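Local coordinates for protein SorB (Sorangium cellulosum, PDB 6B2V) that forms a pyran ring on the growing polyketide chain in module nine of the trans-acyltransferase assembly line for the antibiotic sorangicin, at residues Glu52-Asp57 against Leu61-Ala66; Met70-Ala75 against Ala202-Pro207. All blocks are in the same frame, centred on the assembly; numbering follows the deposited sequence.

Contact 1: Glu52-Asp57 against Leu61-Ala66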
loop_
_atom_site.group_PDB
_atom_site.type_symbol
_atom_site.label_atom_id
_atom_site.label_comp_id
_atom_site.label_asym_id
_atom_site.label_seq_id
_atom_site.Cartn_x
_atom_site.Cartn_y
_atom_site.Cartn_z
ATOM N N GLU A 52 11.617 3.854 -14.469
ATOM C CA GLU A 52 11.602 2.833 -13.459
ATOM C C GLU A 52 10.377 1.946 -13.709
ATOM O O GLU A 52 9.336 2.436 -14.035
ATOM C CB GLU A 52 11.522 3.467 -12.052
ATOM C CG GLU A 52 12.733 4.279 -11.614
ATOM C CD GLU A 52 12.728 5.700 -12.150
ATOM O OE1 GLU A 52 11.748 6.117 -12.672
ATOM O OE2 GLU A 52 13.730 6.381 -12.028
ATOM N N PRO A 53 10.512 0.637 -13.519
ATOM C CA PRO A 53 9.404 -0.254 -13.789
ATOM C C PRO A 53 8.207 0.086 -12.933
ATOM O O PRO A 53 7.133 0.158 -13.456
ATOM C CB PRO A 53 9.962 -1.609 -13.407
ATOM C CG PRO A 53 11.391 -1.493 -13.714
ATOM C CD PRO A 53 11.713 -0.119 -13.192
ATOM N N PHE A 54 8.413 0.441 -11.680
ATOM C CA PHE A 54 7.276 0.752 -10.810
ATOM C C PHE A 54 6.440 1.893 -11.331
ATOM O O PHE A 54 5.290 1.945 -11.051
ATOM C CB PHE A 54 7.604 0.815 -9.329
ATOM C CG PHE A 54 8.174 2.116 -8.882
ATOM C CD1 PHE A 54 9.497 2.366 -9.001
ATOM C CD2 PHE A 54 7.379 3.070 -8.363
ATOM C CE1 PHE A 54 10.020 3.564 -8.607
ATOM C CE2 PHE A 54 7.883 4.271 -7.983
ATOM C CZ PHE A 54 9.201 4.521 -8.090
ATOM N N LEU A 55 7.059 2.874 -11.976
ATOM C CA LEU A 55 6.341 3.945 -12.640
ATOM C C LEU A 55 5.732 3.581 -13.991
ATOM O O LEU A 55 4.644 3.920 -14.317
ATOM C CB LEU A 55 7.197 5.226 -12.745
ATOM C CG LEU A 55 7.523 5.841 -11.390
ATOM C CD1 LEU A 55 8.613 6.886 -11.514
ATOM C CD2 LEU A 55 6.300 6.451 -10.781
ATOM N N MET A 56 6.499 2.868 -14.792
ATOM C CA MET A 56 6.067 2.435 -16.097
ATOM C C MET A 56 4.880 1.499 -16.024
ATOM O O MET A 56 4.035 1.522 -16.870
ATOM C CB MET A 56 7.204 1.803 -16.844
ATOM C CG MET A 56 8.242 2.817 -17.209
ATOM S SD MET A 56 9.110 2.394 -18.718
ATOM C CE MET A 56 10.015 1.059 -18.017
ATOM N N ASP A 57 4.839 0.744 -14.945
ATOM C CA ASP A 57 3.781 -0.236 -14.668
ATOM C C ASP A 57 2.518 0.444 -14.077
ATOM O O ASP A 57 1.569 -0.202 -13.770
ATOM C CB ASP A 57 4.267 -1.305 -13.660
ATOM C CG ASP A 57 5.295 -2.302 -14.240
ATOM O OD1 ASP A 57 5.494 -2.294 -15.427
ATOM O OD2 ASP A 57 5.898 -3.040 -13.459
ATOM N N LEU A 61 2.363 7.346 -12.581
ATOM C CA LEU A 61 1.880 7.893 -11.329
ATOM C C LEU A 61 2.525 7.148 -10.166
ATOM O O LEU A 61 2.444 5.989 -10.071
ATOM C CB LEU A 61 0.360 7.780 -11.279
ATOM C CG LEU A 61 -0.299 8.060 -9.938
ATOM C CD1 LEU A 61 -0.210 9.519 -9.590
ATOM C CD2 LEU A 61 -1.722 7.610 -9.900
ATOM N N PHE A 62 3.159 7.870 -9.257
ATOM C CA PHE A 62 3.839 7.224 -8.153
ATOM C C PHE A 62 2.767 6.591 -7.307
ATOM O O PHE A 62 1.930 7.260 -6.817
ATOM C CB PHE A 62 4.614 8.296 -7.374
ATOM C CG PHE A 62 5.742 7.782 -6.538
ATOM C CD1 PHE A 62 5.520 7.284 -5.312
ATOM C CD2 PHE A 62 7.030 7.872 -6.974
ATOM C CE1 PHE A 62 6.550 6.856 -4.509
ATOM C CE2 PHE A 62 8.076 7.411 -6.198
ATOM C CZ PHE A 62 7.833 6.898 -4.965
ATOM N N PRO A 63 2.868 5.292 -7.089
ATOM C CA PRO A 63 1.821 4.615 -6.363
ATOM C C PRO A 63 1.777 4.990 -4.915
ATOM O O PRO A 63 2.777 5.113 -4.288
ATOM C CB PRO A 63 2.169 3.125 -6.513
ATOM C CG PRO A 63 3.098 3.065 -7.622
ATOM C CD PRO A 63 3.852 4.346 -7.602
ATOM N N ALA A 64 0.578 4.989 -4.385
ATOM C CA ALA A 64 0.369 5.328 -2.984
ATOM C C ALA A 64 1.166 4.405 -2.064
ATOM O O ALA A 64 1.808 4.785 -1.153
ATOM C CB ALA A 64 -1.111 5.219 -2.644
ATOM N N VAL A 65 1.151 3.147 -2.438
ATOM C CA VAL A 65 1.807 2.121 -1.710
ATOM C C VAL A 65 3.319 2.269 -1.691
ATOM O O VAL A 65 3.956 1.800 -0.830
ATOM C CB VAL A 65 1.275 0.732 -2.149
ATOM C CG1 VAL A 65 1.921 0.211 -3.405
ATOM C CG2 VAL A 65 1.078 -0.238 -1.030
ATOM N N ALA A 66 3.875 2.856 -2.739
ATOM C CA ALA A 66 5.312 3.083 -2.832
ATOM C C ALA A 66 5.809 4.090 -1.813
ATOM O O ALA A 66 6.913 4.040 -1.439
ATOM C CB ALA A 66 5.758 3.439 -4.229
#
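Phe54 drives the edge of its ring into the face of Phe62, with CE2 of Phe54 3.6 Å from CE2 of Phe62. The planes stand at 88° and the ring centroids are 5.2 Å apart, an offset edge-to-face pair in which CE2 of Phe54 sits toward the rim of the Phe62 ring. Alongside, CD of Pro63 meets the same edge of Phe54, 3.8 Å from its CD2, while the methyl of Ala66 lies more loosely against CE2. Leu55 works one residue further on: its CD2 rests against the backbone of Phe62, 3.7 Å from CA, and also touches CD2 of the Phe62 ring. Within 52-57, CG of Leu55 lies over one face of the Phe54 ring, toward its rim. No hydrogen bond links the two segments; the packing is apolar.

In the N-terminal hotdog fold of this dehydratase-related domain, helix 64-77 is the central helix, and the contact sets the short helix 53-56 against the residues that lead into it. The first torsion of Phe54 (chi1 83°) holds CG between the backbone N and carbonyl carbon, and that of Phe62 puts its ring anti to the backbone N (chi1 -159°), which brings the two rings together. Further out, Phe48 makes a second edge-to-face pair with Phe62, and Tyr67 also meets that ring. Glu52 stands at the N-cap position of the short helix; its carbonyl O accepts Met56 N, and its carboxylate turns back to the backbone N-H groups of Asp49 and Gly50.

Contact 2: Met70-Ala75 against Ala202-Pro207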
loop_
_atom_site.group_PDB
_atom_site.type_symbol
_atom_site.label_atom_id
_atom_site.label_comp_id
_atom_site.label_asym_id
_atom_site.label_seq_id
_atom_site.Cartn_x
_atom_site.Cartn_y
_atom_site.Cartn_z
ATOM N N MET A 70 8.870 3.629 0.728
ATOM C CA MET A 70 9.927 4.608 0.792
ATOM C C MET A 70 10.176 5.071 2.226
ATOM O O MET A 70 11.289 5.141 2.647
ATOM C CB MET A 70 9.614 5.805 -0.115
ATOM C CG MET A 70 10.735 6.822 -0.156
ATOM S SD MET A 70 10.224 8.213 -1.205
ATOM C CE MET A 70 11.745 9.161 -1.262
ATOM N N ALA A 71 9.112 5.362 2.945
ATOM C CA ALA A 71 9.260 5.778 4.303
ATOM C C ALA A 71 9.900 4.694 5.169
ATOM O O ALA A 71 10.746 4.972 5.927
ATOM C CB ALA A 71 7.930 6.161 4.873
ATOM N N ARG A 72 9.453 3.469 5.008
ATOM C CA ARG A 72 10.027 2.359 5.731
ATOM C C ARG A 72 11.489 2.162 5.362
ATOM O O ARG A 72 12.296 1.957 6.211
ATOM C CB ARG A 72 9.263 1.068 5.419
ATOM C CG ARG A 72 9.738 -0.195 6.143
ATOM C CD ARG A 72 9.488 -1.447 5.285
ATOM N NE ARG A 72 10.223 -1.494 4.046
ATOM C CZ ARG A 72 11.520 -1.680 3.944
ATOM N NH1 ARG A 72 12.242 -1.862 5.014
ATOM N NH2 ARG A 72 12.087 -1.706 2.785
ATOM N N ALA A 73 11.798 2.214 4.078
ATOM C CA ALA A 73 13.159 2.042 3.634
ATOM C C ALA A 73 14.056 3.142 4.190
ATOM O O ALA A 73 15.166 2.889 4.551
ATOM C CB ALA A 73 13.215 1.991 2.147
ATOM N N ALA A 74 13.561 4.359 4.240
ATOM C CA ALA A 74 14.350 5.457 4.785
ATOM C C ALA A 74 14.633 5.260 6.268
ATOM O O ALA A 74 15.689 5.545 6.732
ATOM C CB ALA A 74 13.686 6.797 4.522
ATOM N N ALA A 75 13.644 4.810 6.998
ATOM C CA ALA A 75 13.817 4.531 8.389
ATOM C C ALA A 75 14.822 3.393 8.590
ATOM O O ALA A 75 15.590 3.448 9.507
ATOM C CB ALA A 75 12.496 4.210 9.041
ATOM N N ALA A 202 15.316 -5.812 -3.240
ATOM C CA ALA A 202 15.560 -4.731 -2.299
ATOM C C ALA A 202 14.269 -4.235 -1.645
ATOM O O ALA A 202 14.245 -3.750 -0.532
ATOM C CB ALA A 202 16.289 -3.593 -2.950
ATOM N N PHE A 203 13.188 -4.378 -2.379
ATOM C CA PHE A 203 11.895 -3.985 -1.854
ATOM C C PHE A 203 11.399 -4.931 -0.757
ATOM O O PHE A 203 11.568 -6.102 -0.910
ATOM C CB PHE A 203 10.832 -4.061 -2.948
ATOM C CG PHE A 203 10.841 -2.950 -3.957
ATOM C CD1 PHE A 203 10.663 -1.646 -3.603
ATOM C CD2 PHE A 203 10.910 -3.232 -5.279
ATOM C CE1 PHE A 203 10.613 -0.660 -4.547
ATOM C CE2 PHE A 203 10.880 -2.262 -6.227
ATOM C CZ PHE A 203 10.728 -0.967 -5.855
ATOM N N LEU A 204 10.876 -4.435 0.346
ATOM C CA LEU A 204 10.223 -5.301 1.295
ATOM C C LEU A 204 8.829 -5.519 0.685
ATOM O O LEU A 204 8.450 -6.629 0.384
ATOM C CB LEU A 204 10.136 -4.709 2.655
ATOM C CG LEU A 204 9.380 -5.524 3.691
ATOM C CD1 LEU A 204 9.750 -6.988 3.694
ATOM C CD2 LEU A 204 9.580 -4.944 5.058
ATOM N N LEU A 205 8.128 -4.423 0.432
ATOM C CA LEU A 205 6.876 -4.483 -0.306
ATOM C C LEU A 205 7.049 -3.832 -1.698
ATOM O O LEU A 205 7.017 -2.660 -1.801
ATOM C CB LEU A 205 5.756 -3.772 0.428
ATOM C CG LEU A 205 4.353 -3.878 -0.166
ATOM C CD1 LEU A 205 3.904 -5.319 -0.327
ATOM C CD2 LEU A 205 3.382 -3.116 0.681
ATOM N N ASP A 206 7.189 -4.649 -2.728
ATOM C CA ASP A 206 7.256 -4.211 -4.092
ATOM C C ASP A 206 5.901 -3.569 -4.384
ATOM O O ASP A 206 4.907 -4.073 -4.047
ATOM C CB ASP A 206 7.421 -5.440 -5.040
ATOM C CG ASP A 206 7.643 -5.084 -6.525
ATOM O OD1 ASP A 206 6.863 -4.448 -7.221
ATOM O OD2 ASP A 206 8.604 -5.508 -7.073
ATOM N N PRO A 207 5.916 -2.510 -5.156
ATOM C CA PRO A 207 4.689 -1.815 -5.465
ATOM C C PRO A 207 3.692 -2.687 -6.194
ATOM O O PRO A 207 2.557 -2.477 -6.030
ATOM C CB PRO A 207 5.173 -0.632 -6.293
ATOM C CG PRO A 207 6.487 -0.356 -5.733
ATOM C CD PRO A 207 7.092 -1.675 -5.438
#
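Arg72, on helix 64-77, lays its side chain across that of Leu204 at about a right angle, and the two CB atoms start out toward the opposing segments. From CB the arginine runs extended, with CG anti to the backbone N (chi1 -179°), until CD arrives 3.5 Å from CD2 of Leu204. There the chain bends (chi3 64°), turning the guanidinium over the leucine. NE follows at 3.5 Å from CB of Leu204, and CZ stands 3.6 Å from the same carbon. Beyond CZ the two nitrogens part: NH1 stays near CD2 of Leu204 at 4.1 Å, whereas NH2 lies 3.6 Å from CB of Leu204 and approaches the carbonyl O of Ala202 only distantly. CB of Leu204 is thus set against one face of the guanidinium, 3.3 Å above its plane and displaced toward the rim.

The polar ends of the arginine are taken by acids of its own helix, NH2 forming a salt bridge to Glu69 and NH1 one to Glu76. Glu69 also receives the backbone N-H groups of Leu204 and Leu205, and so joins the loop before helix 207-225 to the central helix of the N-terminal hotdog. The contact therefore crosses between the two hotdog halves of the double-hotdog fold. The leucine contributes dispersion against the flat face, while the charge is met by carboxylates on the helix. Pairing with two acids would be expected to stabilise the charged guanidinium against the leucine and to limit its rotation.

Both contacts draw on helix 64-77, contact 1 at its beginning and contact 2 further along, with centres about 13 Å apart. Contact 1 is the buried one, confined to the N-terminal hotdog and built from aromatic and aliphatic carbons. Contact 2 is partly buried, smaller in area, and reaches across to the C-terminal hotdog, with an arginine whose charge is balanced by nearby acids. Pro207, at the start of helix 207-225, ties the two together: its CG lies 3.9 Å from CB of Phe54 and 4.1 Å from CB of Ala66. Val65 adds to this seam, its CG2 packing 4.1 Å from CD2 of Leu205.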